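Local coordinates for protein DNA polymerase III beta subunit (PDB 2AVT) that probably encircles DNA as a ring-shaped sliding clamp built from two subunits, holding the replicative polymerase on its template, at residues L271-A274 / M275-A278; F350-P353 / V354-F357. One frame throughout, in Å; residues are numbered along the deposited sequence.

Contact 1 of 2, residues L271-A274 / M275-A278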
ATOM      1  N   LEU A 271     -14.863  21.462   8.817  1.00 45.67           N
ATOM      2  CA  LEU A 271     -14.247  22.425   7.907  1.00 44.67           C
ATOM      3  C   LEU A 271     -13.227  21.733   7.006  1.00 44.23           C
ATOM      4  O   LEU A 271     -13.066  22.092   5.830  1.00 41.89           O
ATOM      5  CB  LEU A 271     -13.556  23.547   8.687  1.00 43.42           C
ATOM      6  CG  LEU A 271     -12.885  24.594   7.791  1.00 44.43           C
ATOM      7  CD1 LEU A 271     -13.919  25.156   6.817  1.00 43.61           C
ATOM      8  CD2 LEU A 271     -12.279  25.710   8.636  1.00 45.03           C
ATOM      9  N   ARG A 272     -12.533  20.745   7.563  1.00 43.96           N
ATOM     10  CA  ARG A 272     -11.541  19.999   6.799  1.00 44.22           C
ATOM     11  C   ARG A 272     -12.256  19.222   5.700  1.00 43.51           C
ATOM     12  O   ARG A 272     -11.806  19.206   4.556  1.00 43.44           O
ATOM     13  CB  ARG A 272     -10.767  19.038   7.710  1.00 45.42           C
ATOM     14  CG  ARG A 272      -9.665  18.246   6.996  1.00 45.69           C
ATOM     15  CD  ARG A 272      -8.717  17.569   7.986  1.00 46.46           C
ATOM     16  NE  ARG A 272      -9.415  16.648   8.881  1.00 49.30           N
ATOM     17  CZ  ARG A 272      -9.964  15.501   8.494  1.00 51.54           C
ATOM     18  NH1 ARG A 272      -9.899  15.119   7.223  1.00 52.41           N
ATOM     19  NH2 ARG A 272     -10.583  14.732   9.383  1.00 53.46           N
ATOM     20  N   HIS A 273     -13.377  18.594   6.050  1.00 43.13           N
ATOM     21  CA  HIS A 273     -14.151  17.823   5.085  1.00 44.09           C
ATOM     22  C   HIS A 273     -14.656  18.712   3.953  1.00 44.75           C
ATOM     23  O   HIS A 273     -14.653  18.313   2.786  1.00 43.97           O
ATOM     24  CB  HIS A 273     -15.347  17.136   5.760  1.00 45.18           C
ATOM     25  CG  HIS A 273     -14.968  16.015   6.680  1.00 45.53           C
ATOM     26  ND1 HIS A 273     -13.776  15.330   6.568  1.00 46.13           N
ATOM     27  CD2 HIS A 273     -15.639  15.437   7.703  1.00 46.20           C
ATOM     28  CE1 HIS A 273     -13.729  14.379   7.486  1.00 46.15           C
ATOM     29  NE2 HIS A 273     -14.847  14.422   8.188  1.00 46.13           N
ATOM     30  N   ALA A 274     -15.089  19.920   4.302  1.00 44.76           N
ATOM     31  CA  ALA A 274     -15.592  20.866   3.313  1.00 45.02           C
ATOM     32  C   ALA A 274     -14.480  21.238   2.345  1.00 44.56           C
ATOM     33  O   ALA A 274     -14.672  21.228   1.130  1.00 45.82           O
ATOM     34  CB  ALA A 274     -16.119  22.115   4.004  1.00 44.97           C
ATOM     35  N   MET A 275     -13.315  21.559   2.894  1.00 43.24           N
ATOM     36  CA  MET A 275     -12.166  21.942   2.090  1.00 43.06           C
ATOM     37  C   MET A 275     -11.647  20.794   1.227  1.00 44.05           C
ATOM     38  O   MET A 275     -11.069  21.029   0.163  1.00 43.36           O
ATOM     39  CB  MET A 275     -11.043  22.453   2.990  1.00 43.58           C
ATOM     40  CG  MET A 275     -11.397  23.716   3.749  1.00 44.61           C
ATOM     41  SD  MET A 275     -11.885  25.049   2.643  1.00 46.06           S
ATOM     42  CE  MET A 275     -13.666  24.926   2.740  1.00 40.78           C
ATOM     43  N   GLU A 276     -11.834  19.560   1.682  1.00 43.61           N
ATOM     44  CA  GLU A 276     -11.376  18.415   0.902  1.00 44.73           C
ATOM     45  C   GLU A 276     -12.198  18.327  -0.389  1.00 45.12           C
ATOM     46  O   GLU A 276     -11.667  17.988  -1.445  1.00 47.17           O
ATOM     47  CB  GLU A 276     -11.481  17.124   1.730  1.00 43.16           C
ATOM     48  CG  GLU A 276     -10.505  17.104   2.912  1.00 43.04           C
ATOM     49  CD  GLU A 276     -10.660  15.894   3.821  1.00 41.96           C
ATOM     50  OE1 GLU A 276     -11.800  15.426   4.007  1.00 41.74           O
ATOM     51  OE2 GLU A 276      -9.641  15.427   4.371  1.00 41.65           O
ATOM     52  N   ARG A 277     -13.486  18.656  -0.307  1.00 44.90           N
ATOM     53  CA  ARG A 277     -14.348  18.637  -1.482  1.00 45.38           C
ATOM     54  C   ARG A 277     -13.942  19.773  -2.409  1.00 47.15           C
ATOM     55  O   ARG A 277     -13.961  19.632  -3.633  1.00 47.17           O
ATOM     56  CB  ARG A 277     -15.808  18.838  -1.099  1.00 43.39           C
ATOM     57  CG  ARG A 277     -16.388  17.780  -0.214  1.00 42.03           C
ATOM     58  CD  ARG A 277     -17.860  18.058   0.001  1.00 44.69           C
ATOM     59  NE  ARG A 277     -18.374  17.304   1.135  1.00 49.81           N
ATOM     60  CZ  ARG A 277     -18.134  17.614   2.403  1.00 49.31           C
ATOM     61  NH1 ARG A 277     -17.399  18.672   2.702  1.00 51.94           N
ATOM     62  NH2 ARG A 277     -18.603  16.843   3.370  1.00 51.93           N
ATOM     63  N   ALA A 278     -13.590  20.906  -1.814  1.00 47.31           N
ATOM     64  CA  ALA A 278     -13.180  22.068  -2.581  1.00 48.70           C
ATOM     65  C   ALA A 278     -11.934  21.727  -3.382  1.00 49.37           C
ATOM     66  O   ALA A 278     -11.766  22.183  -4.512  1.00 49.93           O
ATOM     67  CB  ALA A 278     -12.898  23.241  -1.647  1.00 48.20           C
TER
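R272 and E276 are brought together by their torsions: R272 sets CG anti to the backbone N (chi1 -178°) and then bends at chi3, while E276 turns CG back beside its own backbone N and runs on extended. The result is an i to i+4 salt bridge along helix 268-282, in the C-terminal domain of the clamp. R272 NH1 stands 2.9 Å from E276 OE2, which lies at the edge of the guanidinium, in its plane; the N-H is poorly aimed, so the hydrogen bond is weak and the attraction probably mainly electrostatic. The other carboxylate oxygen, OE1, takes H273, the next residue of the same preceding turn. H273 ND1 donates to E276 OE1 over 3.2 Å, at an N-H...O angle of 161°. This oxygen lies close to the imidazole plane, but the ring nitrogen reaches it from 42° above the carboxylate plane. With one partner on each oxygen, rotation of the carboxylate is probably limited, more by the histidine bond than by the weak arginine one.

A different face of the helix is apolar. M275, bent at chi2 and chi3, curls its CE back to 3.9 Å from A274 CB and 4.1 Å from L271 CD1. Its side chain packs on L334 and I335 of helix 331-339 and, with L271 and A274, on L315.

R277, extended from CG to NE, has a long, weak ion pair with E313 and packs on P90 of the second subunit, at the subunit boundary. A274 O accepts the backbone bond from A278 N, 3.2 Å away.

Contact 2 of 2, residues F350-P353 / V354-F357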
ATOM      1  N   PHE A 350      -8.703  36.743  10.161  1.00 45.07           N
ATOM      2  CA  PHE A 350      -8.410  37.340   8.856  1.00 45.16           C
ATOM      3  C   PHE A 350      -8.204  38.852   8.910  1.00 45.36           C
ATOM      4  O   PHE A 350      -8.780  39.547   9.748  1.00 43.43           O
ATOM      5  CB  PHE A 350      -9.555  37.120   7.858  1.00 43.84           C
ATOM      6  CG  PHE A 350      -9.978  35.691   7.679  1.00 44.64           C
ATOM      7  CD1 PHE A 350     -10.912  35.113   8.527  1.00 43.26           C
ATOM      8  CD2 PHE A 350      -9.505  34.948   6.603  1.00 44.15           C
ATOM      9  CE1 PHE A 350     -11.373  33.825   8.302  1.00 43.35           C
ATOM     10  CE2 PHE A 350      -9.963  33.661   6.375  1.00 43.47           C
ATOM     11  CZ  PHE A 350     -10.899  33.101   7.224  1.00 41.46           C
ATOM     12  N   LEU A 351      -7.385  39.345   7.987  1.00 46.60           N
ATOM     13  CA  LEU A 351      -7.146  40.771   7.832  1.00 48.21           C
ATOM     14  C   LEU A 351      -7.811  41.127   6.505  1.00 48.54           C
ATOM     15  O   LEU A 351      -9.040  41.088   6.398  1.00 48.57           O
ATOM     16  CB  LEU A 351      -5.653  41.094   7.769  1.00 48.75           C
ATOM     17  CG  LEU A 351      -5.011  41.392   9.125  1.00 51.21           C
ATOM     18  CD1 LEU A 351      -3.592  41.912   8.932  1.00 50.65           C
ATOM     19  CD2 LEU A 351      -5.854  42.434   9.849  1.00 52.17           C
ATOM     20  N   SER A 352      -7.005  41.445   5.494  1.00 48.96           N
ATOM     21  CA  SER A 352      -7.534  41.807   4.175  1.00 48.60           C
ATOM     22  C   SER A 352      -7.480  40.619   3.216  1.00 48.78           C
ATOM     23  O   SER A 352      -6.811  39.619   3.479  1.00 47.95           O
ATOM     24  CB  SER A 352      -6.729  42.964   3.574  1.00 49.29           C
ATOM     25  OG  SER A 352      -5.604  42.484   2.853  1.00 49.60           O
ATOM     26  N   PRO A 353      -8.186  40.720   2.079  1.00 48.66           N
ATOM     27  CA  PRO A 353      -8.207  39.645   1.084  1.00 48.04           C
ATOM     28  C   PRO A 353      -6.815  39.219   0.626  1.00 47.51           C
ATOM     29  O   PRO A 353      -6.623  38.086   0.199  1.00 49.55           O
ATOM     30  CB  PRO A 353      -9.027  40.250  -0.055  1.00 48.94           C
ATOM     31  CG  PRO A 353      -9.989  41.140   0.672  1.00 49.02           C
ATOM     32  CD  PRO A 353      -9.095  41.812   1.691  1.00 48.36           C
ATOM     33  N   VAL A 354      -5.846  40.125   0.722  1.00 46.29           N
ATOM     34  CA  VAL A 354      -4.483  39.829   0.294  1.00 45.15           C
ATOM     35  C   VAL A 354      -3.488  39.684   1.451  1.00 45.37           C
ATOM     36  O   VAL A 354      -2.275  39.732   1.249  1.00 46.42           O
ATOM     37  CB  VAL A 354      -3.972  40.921  -0.685  1.00 45.05           C
ATOM     38  CG1 VAL A 354      -2.607  40.542  -1.232  1.00 44.88           C
ATOM     39  CG2 VAL A 354      -4.956  41.093  -1.828  1.00 43.46           C
ATOM     40  N   ARG A 355      -3.989  39.507   2.666  1.00 44.65           N
ATOM     41  CA  ARG A 355      -3.092  39.344   3.804  1.00 43.89           C
ATOM     42  C   ARG A 355      -3.191  37.940   4.384  1.00 41.47           C
ATOM     43  O   ARG A 355      -4.242  37.300   4.339  1.00 36.88           O
ATOM     44  CB  ARG A 355      -3.400  40.372   4.901  1.00 47.57           C
ATOM     45  CG  ARG A 355      -3.131  41.820   4.503  1.00 49.02           C
ATOM     46  CD  ARG A 355      -1.782  41.960   3.810  1.00 52.34           C
ATOM     47  NE  ARG A 355      -1.472  43.353   3.496  1.00 55.71           N
ATOM     48  CZ  ARG A 355      -1.045  44.245   4.385  1.00 57.49           C
ATOM     49  NH1 ARG A 355      -0.868  43.889   5.652  1.00 58.47           N
ATOM     50  NH2 ARG A 355      -0.801  45.495   4.013  1.00 57.58           N
ATOM     51  N   PRO A 356      -2.079  37.432   4.917  1.00 41.60           N
ATOM     52  CA  PRO A 356      -2.077  36.092   5.503  1.00 42.64           C
ATOM     53  C   PRO A 356      -3.063  35.995   6.662  1.00 43.29           C
ATOM     54  O   PRO A 356      -3.124  36.894   7.503  1.00 45.61           O
ATOM     55  CB  PRO A 356      -0.634  35.927   5.961  1.00 41.14           C
ATOM     56  CG  PRO A 356       0.121  36.713   4.936  1.00 42.62           C
ATOM     57  CD  PRO A 356      -0.711  37.963   4.806  1.00 40.83           C
ATOM     58  N   PHE A 357      -3.846  34.920   6.691  1.00 43.75           N
ATOM     59  CA  PHE A 357      -4.800  34.703   7.770  1.00 44.63           C
ATOM     60  C   PHE A 357      -4.254  33.616   8.690  1.00 45.99           C
ATOM     61  O   PHE A 357      -3.682  32.630   8.225  1.00 46.51           O
ATOM     62  CB  PHE A 357      -6.181  34.322   7.213  1.00 44.96           C
ATOM     63  CG  PHE A 357      -6.194  33.078   6.364  1.00 46.17           C
ATOM     64  CD1 PHE A 357      -5.869  33.138   5.018  1.00 46.10           C
ATOM     65  CD2 PHE A 357      -6.580  31.860   6.900  1.00 45.57           C
ATOM     66  CE1 PHE A 357      -5.934  32.008   4.222  1.00 46.55           C
ATOM     67  CE2 PHE A 357      -6.649  30.726   6.109  1.00 45.52           C
ATOM     68  CZ  PHE A 357      -6.326  30.799   4.770  1.00 46.06           C
TER
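F350 and F357 run alongside each other in a common direction, their ring planes 25° apart and their centroids separated by 5.2 Å. These nearly parallel planes are displaced until little of one ring covers the other. The pair sits where the connecting loop of a beta hairpin leaves the antiparallel strands 345-350 and 357-361. F350 CE2 comes over one face of the F357 ring, and F350 CD2 closes to 3.4 Å from F357 CB, so that it lies against the first carbon of the F357 side chain, which stands oblique to the F350 ring. F357 makes this possible by placing CG between its backbone N and carbonyl carbon (chi1 59°), which carries its ring alongside that of F350. Both residues are buried: F350 also packs on L292, I294, L325 and I327, and the F357 ring meets that of F329.

Farther out the packing becomes aliphatic. L351 CB faces R355 CB at 3.7 Å, joining the two arms with methylene carbon, and the arginine chain then bends at chi2 and leads its guanidinium away.

The chain reverses in a type I beta turn from S352 to R355. The hydrogen bond from R355 N to S352 O, 2.9 Å long and with an N-H...O angle of 166°, closes the turn, and the backbone angles of P353 and V354 make it type I. S352 reinforces the turn with its side chain, since V354 N donates to S352 OG over 3.2 Å, the bond that defines an ST turn. The same hydroxyl oxygen is pressed against the arginine side chain, with S352 OG only 3.0 Å from R355 CG.

How the contacts relate
Both contacts belong to the C-terminal domain, with centres about 20 Å apart and nearest atoms about 8 Å apart, so they do not touch. Contact 1 lies within a single helix and is mostly buried; contact 2 runs from buried strand ends to an exposed turn between two neighbouring strands of one sheet. The chemistry follows this placement. In 271-278 charged groups pair along one helical face while methionine and leucine meet the neighbouring helix 331-339. In 350-357 the buried end is aromatic and the outer end relies on backbone and serine hydrogen bonds. Contact 1 also reaches the second subunit through R277, whereas no other chain of the assembly touches contact 2.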